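Local atomic coordinates of rhizobiales Sp. Pch2 (Marine metagenome, PDB entry 6PB3), a protein that probably uses ATP to remodel HORMA domain proteins, as a TRIP13-like AAA+ ATPase that helps regulate bacterial cGAS-like enzymes in immunity against bacteriophages. Residues A[35-39]-A[219-223]; A[128-132]-A[181-185]; A[274-279]-A[297-303]; A[132-136]-A[186-190]. All blocks are in the same frame, centred on the assembly; numbering follows the deposited sequence.

How the contacts relate
Contacts 2 and 4, and the strand of contact 1, belong to the alpha/beta fold of the ATPase; contact 3 lies in a helical region, probably the AAA+ lid. Contacts 2 and 4 are successive turns of one helix pair, 124-141 with 179-192; they share Phe132, their centres 7 Å apart. Both are nested along the chain within the loop closed by contact 1, where helix 33-47 meets strand 219-223 more than 20 Å away, centre to centre. Contact 3 comes last, on the opposite side of the chain's centre from contacts 2 and 4, more than 40 Å from either. Contacts 1 and 3 both line a subunit interface, because Thr222 of one copy bonds Arg274 of a neighbour.

Contact 1. Residues A[35-39]-A[219-223]; sequences HKSRL and EIITF
The NE2 of His35 reaches Thr222 O at 3.1 Å, the one hydrogen bond between the two segments. It is weak: the oxygen lies at the imidazole edge, close to the ring plane, but the N-H...O angle is only 120°. With CG set beside its own backbone N, the ring leans from the helix across the end of the strand, where a flat, polar-edged histidine suits both a carbonyl and an aromatic. Its CD2 stands over the centre of one face of Phe223, the two rings sliding past each other with their planes 33° apart. Ile221 fills the middle of the contact with both branches: CG2 touches His35 CD2 at 3.8 Å, while its extended CG1 arm carries CD1 to within 3.5 Å of Leu39 N. The methylenes of Arg38 pass the carboxylate of Glu219, with CB 3.8 Å from OE2. Both carboxylate oxygens are buried without a polar partner in the model; burial would tend to favour the protonated acid, though Arg38, its NE 5.0 Å from Glu219 OE2, would oppose this. Thr222 turns its OG1 to Arg274 of a neighbouring subunit. Segment 35-39 runs nearly antiparallel (168°) to strand 219-223, outermost within this chain, whose Phe223 touches Ser85 and Lys87 of the probable Walker A loop. This strand is the fifth core strand in the 5-1-4-3-2 order of AAA+ ATPases.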
# COMPACT_ATOMS: atom_id res chain seq x y z
N HIS A 35 21.03 10.10 -25.28
CA HIS A 35 20.79 11.02 -24.16
C HIS A 35 21.78 12.19 -24.18
O HIS A 35 21.40 13.32 -23.86
CB HIS A 35 20.88 10.27 -22.83
CG HIS A 35 20.04 9.02 -22.78
ND1 HIS A 35 20.36 7.89 -23.50
CD2 HIS A 35 18.89 8.74 -22.12
CE1 HIS A 35 19.45 6.96 -23.26
NE2 HIS A 35 18.55 7.45 -22.43
N LYS A 36 23.03 11.92 -24.57
CA LYS A 36 24.06 12.95 -24.70
C LYS A 36 23.68 13.98 -25.74
O LYS A 36 23.76 15.19 -25.50
CB LYS A 36 25.41 12.34 -25.11
CG LYS A 36 26.12 11.44 -24.11
CD LYS A 36 27.44 10.91 -24.75
CE LYS A 36 28.16 9.92 -23.87
NZ LYS A 36 29.28 9.21 -24.60
N SER A 37 23.33 13.50 -26.94
CA SER A 37 22.95 14.38 -28.04
C SER A 37 21.75 15.26 -27.68
O SER A 37 21.77 16.47 -27.91
CB SER A 37 22.64 13.54 -29.28
OG SER A 37 21.93 14.28 -30.25
N ARG A 38 20.70 14.66 -27.12
CA ARG A 38 19.52 15.46 -26.78
C ARG A 38 19.83 16.46 -25.67
O ARG A 38 19.48 17.64 -25.77
CB ARG A 38 18.36 14.56 -26.36
CG ARG A 38 17.85 13.66 -27.45
CD ARG A 38 16.71 12.77 -26.93
NE ARG A 38 16.37 11.76 -27.92
CZ ARG A 38 15.56 10.73 -27.69
NH1 ARG A 38 14.99 10.56 -26.51
NH2 ARG A 38 15.32 9.86 -28.67
N LEU A 39 20.51 16.02 -24.62
CA LEU A 39 20.86 16.94 -23.55
C LEU A 39 21.74 18.06 -24.08
O LEU A 39 21.48 19.24 -23.82
CB LEU A 39 21.54 16.20 -22.40
CG LEU A 39 21.93 17.06 -21.19
CD1 LEU A 39 20.67 17.79 -20.68
CD2 LEU A 39 22.62 16.27 -20.05
N GLU A 219 12.56 20.09 -21.74
CA GLU A 219 12.65 18.72 -22.18
C GLU A 219 12.83 17.82 -20.98
O GLU A 219 13.52 18.19 -20.02
CB GLU A 219 13.81 18.50 -23.18
CG GLU A 219 13.80 17.11 -23.80
CD GLU A 219 14.93 16.87 -24.76
OE1 GLU A 219 15.80 17.73 -24.91
OE2 GLU A 219 14.95 15.79 -25.37
N ILE A 220 12.20 16.65 -21.04
CA ILE A 220 12.42 15.57 -20.10
C ILE A 220 13.12 14.45 -20.87
O ILE A 220 12.64 14.03 -21.92
CB ILE A 220 11.10 15.08 -19.50
CG1 ILE A 220 10.33 16.24 -18.83
CG2 ILE A 220 11.36 13.91 -18.53
CD1 ILE A 220 8.91 15.86 -18.31
N ILE A 221 14.25 13.98 -20.34
CA ILE A 221 15.06 12.94 -20.98
C ILE A 221 15.07 11.76 -20.04
O ILE A 221 15.48 11.88 -18.88
CB ILE A 221 16.49 13.42 -21.27
CG1 ILE A 221 16.48 14.59 -22.25
CG2 ILE A 221 17.38 12.25 -21.81
CD1 ILE A 221 17.89 15.24 -22.37
N THR A 222 14.63 10.61 -20.54
CA THR A 222 14.38 9.48 -19.66
C THR A 222 15.47 8.43 -19.79
O THR A 222 15.96 8.15 -20.89
CB THR A 222 13.00 8.87 -19.93
OG1 THR A 222 12.88 8.51 -21.31
CG2 THR A 222 11.91 9.91 -19.58
N PHE A 223 15.83 7.85 -18.65
CA PHE A 223 16.84 6.81 -18.49
C PHE A 223 16.12 5.59 -17.94
O PHE A 223 15.99 5.41 -16.72
CB PHE A 223 17.98 7.26 -17.57
CG PHE A 223 18.70 8.49 -18.05
CD1 PHE A 223 18.07 9.72 -18.06
CD2 PHE A 223 20.01 8.41 -18.52
CE1 PHE A 223 18.73 10.85 -18.52
CE2 PHE A 223 20.67 9.54 -18.98
CZ PHE A 223 20.04 10.76 -18.97

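Contact 2. Residues A[128-132]-A[181-185]; sequences ISAAF and NAFIR
Two helices that pack side by side on the AAA nucleotide-binding fold meet where Ile128 and Phe132 of 124-141 face Ala182 and Phe183 of 179-192. Over segments 128-132 and 181-185 the axes run almost parallel, 15° apart, and approach to 9.0 Å. Ile128 makes the close approach with its CG2 branch, which lies 3.6 Å from Phe183 N and 3.8 Å from Ala182 CB; a short alanine lets the branched methyl come up against the backbone of the opposite helix. Each helix is the connection of a beta-alpha-beta crossover: helix 124-141 joins strand 105-111 to strand 151-157, and helix 179-192 joins strand 151-157 to strand 197-203, so side chains between them also face the sheet. Phe183 shows this well: with CG anti to its backbone N (chi1 -171°), its ring drops onto Val157, Val199 and Met201. Phe132 comes to it from the other helix, and CE2 touches Phe183 CD1 at 3.4 Å, that carbon sitting at the Phe132 edge. The rings cross obliquely, their planes at 61° and their centroids 5.5 Å apart. Farther from the sheet, Ser129 lays its OG 3.7 Å from Ala182 CB while the hydroxyl bonds Thr125 O one turn back.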
# COMPACT_ATOMS: atom_id res chain seq x y z
N ILE A 128 18.13 28.24 -2.63
CA ILE A 128 17.67 28.21 -4.02
C ILE A 128 17.64 29.62 -4.60
O ILE A 128 18.12 29.86 -5.71
CB ILE A 128 16.30 27.52 -4.10
CG1 ILE A 128 16.45 26.03 -3.81
CG2 ILE A 128 15.67 27.78 -5.45
CD1 ILE A 128 15.13 25.31 -3.59
N SER A 129 17.07 30.57 -3.85
CA SER A 129 17.08 31.97 -4.26
C SER A 129 18.49 32.44 -4.55
O SER A 129 18.77 32.99 -5.63
CB SER A 129 16.44 32.84 -3.18
OG SER A 129 15.09 32.49 -2.99
N ALA A 130 19.40 32.25 -3.60
CA ALA A 130 20.78 32.70 -3.78
C ALA A 130 21.37 32.13 -5.05
O ALA A 130 21.93 32.86 -5.87
CB ALA A 130 21.63 32.32 -2.57
N ALA A 131 21.22 30.81 -5.25
CA ALA A 131 21.75 30.17 -6.45
C ALA A 131 21.21 30.83 -7.71
O ALA A 131 21.96 31.09 -8.66
CB ALA A 131 21.41 28.68 -6.43
N PHE A 132 19.90 31.12 -7.73
CA PHE A 132 19.32 31.73 -8.92
C PHE A 132 19.77 33.17 -9.07
O PHE A 132 20.01 33.63 -10.20
CB PHE A 132 17.80 31.64 -8.89
CG PHE A 132 17.28 30.35 -9.45
CD1 PHE A 132 17.35 30.10 -10.80
CD2 PHE A 132 16.74 29.39 -8.62
CE1 PHE A 132 16.86 28.92 -11.32
CE2 PHE A 132 16.26 28.21 -9.13
CZ PHE A 132 16.32 27.97 -10.48
N ASN A 181 8.65 27.05 -4.55
CA ASN A 181 8.29 28.36 -5.10
C ASN A 181 9.52 29.17 -5.47
O ASN A 181 9.55 29.83 -6.51
CB ASN A 181 7.42 29.12 -4.11
CG ASN A 181 6.04 29.40 -4.67
OD1 ASN A 181 5.19 28.52 -4.70
ND2 ASN A 181 5.84 30.62 -5.14
N ALA A 182 10.56 29.13 -4.62
CA ALA A 182 11.82 29.79 -4.96
C ALA A 182 12.40 29.25 -6.26
O ALA A 182 12.98 30.00 -7.05
CB ALA A 182 12.81 29.63 -3.81
N PHE A 183 12.27 27.95 -6.48
CA PHE A 183 12.81 27.32 -7.68
C PHE A 183 12.03 27.74 -8.91
O PHE A 183 12.61 28.08 -9.95
CB PHE A 183 12.78 25.81 -7.50
CG PHE A 183 13.51 25.06 -8.57
CD1 PHE A 183 14.89 25.14 -8.68
CD2 PHE A 183 12.81 24.26 -9.46
CE1 PHE A 183 15.56 24.44 -9.66
CE2 PHE A 183 13.47 23.56 -10.44
CZ PHE A 183 14.85 23.65 -10.55
N ILE A 184 10.70 27.72 -8.81
CA ILE A 184 9.82 28.14 -9.90
C ILE A 184 10.10 29.59 -10.28
O ILE A 184 10.24 29.92 -11.46
CB ILE A 184 8.35 27.97 -9.48
CG1 ILE A 184 7.96 26.50 -9.47
CG2 ILE A 184 7.44 28.79 -10.35
CD1 ILE A 184 6.77 26.28 -8.56
N ARG A 185 10.12 30.47 -9.29
CA ARG A 185 10.44 31.87 -9.55
C ARG A 185 11.80 32.01 -10.23
O ARG A 185 11.97 32.84 -11.12
CB ARG A 185 10.39 32.67 -8.24
CG ARG A 185 9.00 32.75 -7.64
CD ARG A 185 8.99 33.39 -6.27
NE ARG A 185 7.66 33.35 -5.67
CZ ARG A 185 7.33 33.93 -4.52
NH1 ARG A 185 8.25 34.60 -3.83
NH2 ARG A 185 6.09 33.85 -4.06

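Contact 3. Residues A[274-279]-A[297-303]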
# COMPACT_ATOMS: atom_id res chain seq x y z
N ARG A 274 27.33 -4.42 -12.17
CA ARG A 274 27.31 -5.85 -11.83
C ARG A 274 27.93 -6.70 -12.93
O ARG A 274 28.94 -7.35 -12.69
CB ARG A 274 25.87 -6.32 -11.53
CG ARG A 274 25.18 -5.54 -10.40
CD ARG A 274 23.68 -5.84 -10.31
NE ARG A 274 23.40 -7.25 -9.99
CZ ARG A 274 22.28 -7.88 -10.33
NH1 ARG A 274 21.33 -7.24 -11.03
NH2 ARG A 274 22.10 -9.16 -10.00
N LEU A 275 27.36 -6.68 -14.14
CA LEU A 275 27.77 -7.67 -15.13
C LEU A 275 29.18 -7.40 -15.63
O LEU A 275 30.00 -8.32 -15.71
CB LEU A 275 26.79 -7.69 -16.30
CG LEU A 275 27.21 -8.57 -17.48
CD1 LEU A 275 27.32 -10.05 -17.12
CD2 LEU A 275 26.25 -8.37 -18.64
N ILE A 276 29.49 -6.15 -15.98
CA ILE A 276 30.83 -5.84 -16.50
C ILE A 276 31.92 -6.18 -15.49
O ILE A 276 32.84 -6.93 -15.84
CB ILE A 276 30.89 -4.39 -16.99
CG1 ILE A 276 30.20 -4.25 -18.37
CG2 ILE A 276 32.36 -3.93 -17.09
CD1 ILE A 276 29.94 -2.81 -18.75
N PRO A 277 31.87 -5.72 -14.23
CA PRO A 277 32.89 -6.16 -13.27
C PRO A 277 32.99 -7.67 -13.17
O PRO A 277 34.10 -8.20 -13.13
CB PRO A 277 32.42 -5.53 -11.95
CG PRO A 277 31.63 -4.37 -12.31
CD PRO A 277 30.94 -4.75 -13.62
N SER A 278 31.84 -8.38 -13.11
CA SER A 278 31.87 -9.83 -12.93
C SER A 278 32.59 -10.50 -14.09
O SER A 278 33.30 -11.49 -13.90
CB SER A 278 30.45 -10.39 -12.81
OG SER A 278 29.76 -9.85 -11.68
N ILE A 279 32.37 -10.01 -15.31
CA ILE A 279 33.01 -10.63 -16.46
C ILE A 279 34.52 -10.42 -16.39
O ILE A 279 35.30 -11.35 -16.58
CB ILE A 279 32.41 -10.08 -17.76
CG1 ILE A 279 31.01 -10.64 -17.94
CG2 ILE A 279 33.31 -10.44 -18.93
CD1 ILE A 279 30.29 -10.06 -19.12
N ILE A 297 27.64 -16.15 -16.76
CA ILE A 297 27.46 -15.13 -15.73
C ILE A 297 26.22 -14.29 -16.03
O ILE A 297 25.38 -14.06 -15.15
CB ILE A 297 28.72 -14.26 -15.61
CG1 ILE A 297 29.87 -15.08 -15.02
CG2 ILE A 297 28.42 -13.05 -14.75
CD1 ILE A 297 31.23 -14.41 -15.13
N ALA A 298 26.08 -13.83 -17.27
CA ALA A 298 24.94 -12.98 -17.62
C ALA A 298 23.62 -13.70 -17.39
O ALA A 298 22.64 -13.10 -16.93
CB ALA A 298 25.04 -12.52 -19.08
N GLN A 299 23.57 -15.00 -17.70
CA GLN A 299 22.32 -15.74 -17.63
C GLN A 299 21.92 -16.05 -16.19
O GLN A 299 20.73 -15.97 -15.84
CB GLN A 299 22.42 -17.02 -18.45
CG GLN A 299 22.61 -16.81 -19.95
CD GLN A 299 22.46 -18.10 -20.73
OE1 GLN A 299 22.58 -19.20 -20.17
NE2 GLN A 299 22.19 -17.99 -22.03
N ALA A 300 22.89 -16.40 -15.35
CA ALA A 300 22.60 -16.65 -13.94
C ALA A 300 22.27 -15.38 -13.19
O ALA A 300 21.67 -15.44 -12.11
CB ALA A 300 23.79 -17.35 -13.28
N MSE A 301 22.63 -14.22 -13.73
CA MSE A 301 22.43 -12.98 -13.02
C MSE A 301 21.01 -12.46 -13.28
O MSE A 301 20.59 -12.33 -14.43
CB MSE A 301 23.50 -11.98 -13.45
CG MSE A 301 23.40 -10.62 -12.81
SE MSE A 301 24.81 -9.46 -13.55
CE MSE A 301 26.36 -10.34 -12.66
N ALA A 302 20.28 -12.15 -12.20
CA ALA A 302 18.92 -11.66 -12.39
C ALA A 302 18.89 -10.14 -12.39
O ALA A 302 19.60 -9.50 -11.60
CB ALA A 302 17.97 -12.17 -11.30
N PRO A 303 18.07 -9.53 -13.25
CA PRO A 303 18.02 -8.06 -13.33
C PRO A 303 17.46 -7.46 -12.06
O PRO A 303 16.78 -8.12 -11.26
CB PRO A 303 17.07 -7.80 -14.52
CG PRO A 303 16.98 -9.09 -15.26
CD PRO A 303 17.19 -10.17 -14.24
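Arg274 leaves its helix with CB 3.9 Å from the SE of Met301, a residue present here as selenomethionine. Beyond CG the chain bends at chi3 (63°), bringing the guanidinium back across Met301 toward the turn after helix 291-300. There NH2 passes 3.4 Å from Met301 CG, which lies over one face of the flat group. At the tip both terminal nitrogens grip a single acceptor, NH1 at 2.9 Å and NH2 at 3.0 Å from Ala302 O, with the oxygen close to the guanidinium plane. NH1 also has a salt bridge to Asp270, and NH2 a bond to Thr222 of a neighbouring subunit; arginine suits a post with several acceptors around one planar group. Met301 itself, a long flexible chain, follows the helix surface: its SE packs on Leu275, and its CE ends 3.6 Å from Ser278 OG. That hydroxyl bonds Arg274 O at 2.8 Å, sharing the carbonyl with Ser278 N and approaching from above its plane. Leu275 CD1 meets Ala298 CB at 3.9 Å, where the small alanine admits it, and Ile297 CG2 closes over Ser278 CB. In this helical region, probably the AAA+ lid, Ile276 faces helix 228-239, Ala298 rests on helix 246-255, and Arg38 of the neighbouring subunit packs on Ser278, Ile297 and Met301.

Contact 4. Residues A[132-136]-A[186-190]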
# COMPACT_ATOMS: atom_id res chain seq x y z
N PHE A 132 19.90 31.12 -7.73
CA PHE A 132 19.32 31.73 -8.92
C PHE A 132 19.77 33.17 -9.07
O PHE A 132 20.01 33.63 -10.20
CB PHE A 132 17.80 31.64 -8.89
CG PHE A 132 17.28 30.35 -9.45
CD1 PHE A 132 17.35 30.10 -10.80
CD2 PHE A 132 16.74 29.39 -8.62
CE1 PHE A 132 16.86 28.92 -11.32
CE2 PHE A 132 16.26 28.21 -9.13
CZ PHE A 132 16.32 27.97 -10.48
N GLU A 133 19.90 33.90 -7.97
CA GLU A 133 20.39 35.27 -8.07
C GLU A 133 21.81 35.31 -8.61
O GLU A 133 22.14 36.12 -9.48
CB GLU A 133 20.32 35.96 -6.71
CG GLU A 133 20.79 37.41 -6.78
CD GLU A 133 19.95 38.24 -7.73
OE1 GLU A 133 18.74 37.97 -7.85
OE2 GLU A 133 20.50 39.17 -8.35
N HIS A 134 22.67 34.42 -8.10
CA HIS A 134 24.03 34.34 -8.62
C HIS A 134 24.02 33.96 -10.09
O HIS A 134 24.73 34.58 -10.90
CB HIS A 134 24.84 33.33 -7.80
CG HIS A 134 26.29 33.26 -8.18
ND1 HIS A 134 26.84 32.16 -8.79
CD2 HIS A 134 27.30 34.15 -8.02
CE1 HIS A 134 28.13 32.37 -9.00
NE2 HIS A 134 28.43 33.57 -8.54
N THR A 135 23.20 32.98 -10.46
CA THR A 135 23.15 32.54 -11.85
C THR A 135 22.75 33.68 -12.78
O THR A 135 23.36 33.88 -13.84
CB THR A 135 22.19 31.37 -11.99
OG1 THR A 135 22.56 30.34 -11.06
CG2 THR A 135 22.22 30.81 -13.39
N VAL A 136 21.74 34.46 -12.38
CA VAL A 136 21.32 35.62 -13.17
C VAL A 136 22.46 36.62 -13.30
O VAL A 136 22.74 37.12 -14.40
CB VAL A 136 20.07 36.26 -12.54
CG1 VAL A 136 19.71 37.55 -13.26
CG2 VAL A 136 18.90 35.28 -12.56
N GLY A 186 12.77 31.19 -9.83
CA GLY A 186 14.09 31.26 -10.45
C GLY A 186 14.05 30.86 -11.91
O GLY A 186 14.63 31.53 -12.77
N ILE A 187 13.37 29.75 -12.21
CA ILE A 187 13.27 29.27 -13.58
C ILE A 187 12.57 30.29 -14.46
O ILE A 187 13.00 30.57 -15.58
CB ILE A 187 12.52 27.93 -13.60
CG1 ILE A 187 13.35 26.85 -12.92
CG2 ILE A 187 12.14 27.55 -15.02
CD1 ILE A 187 12.62 25.56 -12.86
N ASP A 188 11.44 30.82 -13.99
CA ASP A 188 10.71 31.83 -14.76
C ASP A 188 11.59 33.04 -15.03
O ASP A 188 11.58 33.60 -16.14
CB ASP A 188 9.46 32.25 -14.01
CG ASP A 188 8.42 31.17 -13.96
OD1 ASP A 188 8.60 30.16 -14.68
OD2 ASP A 188 7.44 31.32 -13.22
N ARG A 189 12.37 33.45 -14.03
CA ARG A 189 13.23 34.61 -14.19
C ARG A 189 14.29 34.37 -15.27
O ARG A 189 14.58 35.26 -16.08
CB ARG A 189 13.87 34.93 -12.84
CG ARG A 189 14.56 36.25 -12.73
CD ARG A 189 14.97 36.46 -11.28
NE ARG A 189 16.02 37.45 -11.12
CZ ARG A 189 16.79 37.54 -10.04
NH1 ARG A 189 16.61 36.70 -9.02
NH2 ARG A 189 17.73 38.46 -9.97
N LEU A 190 14.85 33.16 -15.31
CA LEU A 190 15.79 32.83 -16.38
C LEU A 190 15.10 32.80 -17.73
O LEU A 190 15.69 33.17 -18.76
CB LEU A 190 16.46 31.48 -16.10
CG LEU A 190 17.39 31.37 -14.90
CD1 LEU A 190 18.08 30.00 -14.85
CD2 LEU A 190 18.42 32.48 -14.92
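Glu133 and Arg189 form a salt bridge across the outer side of two parallel crossover helices of the AAA alpha/beta fold, 124-141 and 179-192. NH2, and more weakly NH1, of Arg189 are directed at the same oxygen, Glu133 OE1, which lies near the guanidinium plane. The modelled NH2 to OE1 separation of 2.4 Å is too short to trust, so the pairing is sounder than its exact geometry. Glu133 bends at chi2 (60°) to bring its carboxylate round to an arginine whose chain is extended, and charged ends suit this exposed surface. Below them Val136 CG2 sits over one face of the guanidinium, 3.9 Å from Arg189 NE. Several polar atoms are met within their own helix: Val136 N bonds Phe132 O at 2.9 Å, Leu190 N bonds Gly186 O at 3.0 Å, and Thr135 OG1 is taken by Ala131 O, so the threonine side chain can pack against Leu109, Val153 and Leu155. The apolar centre is a CH-pi contact, with Gly186 CA above the middle of the Phe132 ring, 3.5 Å from its centroid. Having no side chain, the glycine can bring its backbone onto the ring. Val136 CG2 also touches Leu190 CD2 at 3.7 Å, and the other methyl of that leucine, CD1, meets the edge of the Phe132 ring 3.9 Å from CE1.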